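Local atomic coordinates of enoyl-acyl carrier protein reductase (Uncultured bacterium, PDB entry 6KIA), a protein that probably catalyses the NADH-dependent reduction of enoyl-acyl carrier protein in fatty acid synthesis, and confers resistance to triclosan. Residues A[172-177]-A[185-190]. Numbering follows the deposited sequence.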
# COMPACT_ATOMS: atom_id res chain seq x y z
N LEU A 172 -3.59 20.01 2.79
CA LEU A 172 -4.08 19.20 3.90
C LEU A 172 -5.39 19.76 4.46
O LEU A 172 -6.19 19.03 5.04
CB LEU A 172 -3.00 19.01 4.97
CG LEU A 172 -1.73 18.43 4.30
CD1 LEU A 172 -0.51 18.46 5.22
CD2 LEU A 172 -2.01 17.02 3.77
N ALA A 173 -5.59 21.07 4.33
CA ALA A 173 -6.90 21.64 4.62
C ALA A 173 -7.96 21.04 3.68
O ALA A 173 -9.03 20.54 4.13
CB ALA A 173 -6.85 23.15 4.50
N ILE A 174 -7.66 21.09 2.38
CA ILE A 174 -8.56 20.50 1.40
C ILE A 174 -8.82 19.02 1.70
O ILE A 174 -9.95 18.53 1.63
CB ILE A 174 -7.98 20.65 -0.02
CG1 ILE A 174 -7.91 22.14 -0.39
CG2 ILE A 174 -8.81 19.88 -1.04
CD1 ILE A 174 -7.06 22.41 -1.62
N ALA A 175 -7.74 18.33 2.05
CA ALA A 175 -7.75 16.91 2.40
C ALA A 175 -8.61 16.60 3.61
O ALA A 175 -9.29 15.58 3.65
CB ALA A 175 -6.33 16.42 2.64
N ASN A 176 -8.56 17.45 4.64
CA ASN A 176 -9.37 17.21 5.83
C ASN A 176 -10.84 17.37 5.50
O ASN A 176 -11.70 16.68 6.07
CB ASN A 176 -8.99 18.16 6.96
CG ASN A 176 -7.64 17.87 7.55
OD1 ASN A 176 -7.15 16.74 7.48
ND2 ASN A 176 -7.01 18.89 8.12
N ARG A 177 -11.14 18.24 4.54
CA ARG A 177 -12.53 18.34 4.11
C ARG A 177 -12.95 17.12 3.28
O ARG A 177 -14.05 16.59 3.44
CB ARG A 177 -12.74 19.63 3.31
CG ARG A 177 -12.85 20.87 4.20
CD ARG A 177 -13.38 22.07 3.43
NE ARG A 177 -14.73 21.84 2.91
CZ ARG A 177 -15.35 22.67 2.08
NH1 ARG A 177 -14.74 23.78 1.67
NH2 ARG A 177 -16.58 22.39 1.65
N ARG A 185 -19.19 21.01 5.74
CA ARG A 185 -17.75 20.87 5.63
C ARG A 185 -17.37 19.74 4.65
O ARG A 185 -16.19 19.56 4.33
CB ARG A 185 -17.13 20.63 7.01
CG ARG A 185 -15.92 21.52 7.26
CD ARG A 185 -16.35 22.98 7.43
NE ARG A 185 -15.22 23.89 7.63
CZ ARG A 185 -14.63 24.58 6.65
NH1 ARG A 185 -13.62 25.39 6.93
NH2 ARG A 185 -15.05 24.46 5.40
N PHE A 186 -18.37 19.03 4.14
CA PHE A 186 -18.13 18.01 3.13
C PHE A 186 -17.57 18.65 1.87
O PHE A 186 -18.01 19.71 1.45
CB PHE A 186 -19.42 17.25 2.78
CG PHE A 186 -19.28 16.36 1.56
CD1 PHE A 186 -18.61 15.15 1.64
CD2 PHE A 186 -19.81 16.74 0.33
CE1 PHE A 186 -18.47 14.33 0.53
CE2 PHE A 186 -19.67 15.92 -0.79
CZ PHE A 186 -18.99 14.71 -0.69
N LEU A 187 -16.60 17.99 1.26
CA LEU A 187 -16.07 18.40 -0.04
C LEU A 187 -15.89 17.15 -0.88
O LEU A 187 -15.23 16.21 -0.44
CB LEU A 187 -14.74 19.14 0.13
CG LEU A 187 -14.10 19.74 -1.12
CD1 LEU A 187 -15.04 20.72 -1.81
CD2 LEU A 187 -12.80 20.42 -0.72
N SER A 188 -16.47 17.12 -2.07
CA SER A 188 -16.43 15.90 -2.87
C SER A 188 -15.04 15.68 -3.46
O SER A 188 -14.33 16.64 -3.75
CB SER A 188 -17.48 15.92 -3.98
OG SER A 188 -16.97 16.55 -5.15
N SER A 189 -14.70 14.40 -3.64
CA SER A 189 -13.44 14.01 -4.27
C SER A 189 -13.30 14.64 -5.66
O SER A 189 -12.20 15.04 -6.07
CB SER A 189 -13.37 12.49 -4.36
OG SER A 189 -14.53 11.97 -5.00
N SER A 190 -14.44 14.74 -6.34
CA SER A 190 -14.50 15.32 -7.68
C SER A 190 -14.03 16.76 -7.72
O SER A 190 -13.43 17.19 -8.70
CB SER A 190 -15.93 15.22 -8.22
OG SER A 190 -16.21 13.88 -8.59
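Arg177, on helix 169-180, reaches across to residues 185-187 of the connection leading into helix 189-194 and ties this helix-loop-helix corner of the Rossmann-type enzyme together, the centre of the contact lying about 22 Å from that of the chain. Its guanidinium grips two successive backbone carbonyls. Arg177 NE donates to Arg185 O over 3.1 Å in a nearly straight bond (164°), with the acceptor close to the guanidinium plane. Arg177 NH2 donates to Phe186 O at 3.0 Å along a more bent path (148°), that oxygen being tilted somewhat from the plane. Each donor sits above the plane of the carbonyl it meets. A bend at chi3 in an otherwise extended chain swings the group across the peptides, and the two bonds limit its rotation.

The close-packed side is largely aliphatic and centres on Leu187. Leu187 CB lies 3.8 Å from Arg177 CB, while CD1 sits over one guanidinium face, off towards the rim. With CG anti to the backbone N, the isobutyl group extends back to the helix, and Leu187 CD2 meets CG2 of buried Ile174 at 4.0 Å; Trp113 packs on the same isoleucine. The side chain of Phe186 leaves the backbone away from helix 169-180, and its ring touches Ala370 and Ala373 of helix 370-385. Ser188 then serves as N-cap of helix 189-194, its OG hydrogen-bonded to Ala191 N.

The looser, solvent side belongs to exposed Arg185. Its chain crosses that of Arg177 at about a right angle, and the two guanidinium planes stand 43° apart without stacking. This proximity of like charges is probably eased by solvent and by the carbonyls facing Arg177. Opposite Leu187 CD1, Arg185 NH2 hangs over the other guanidinium face, 3.5 Å from Arg177 CD.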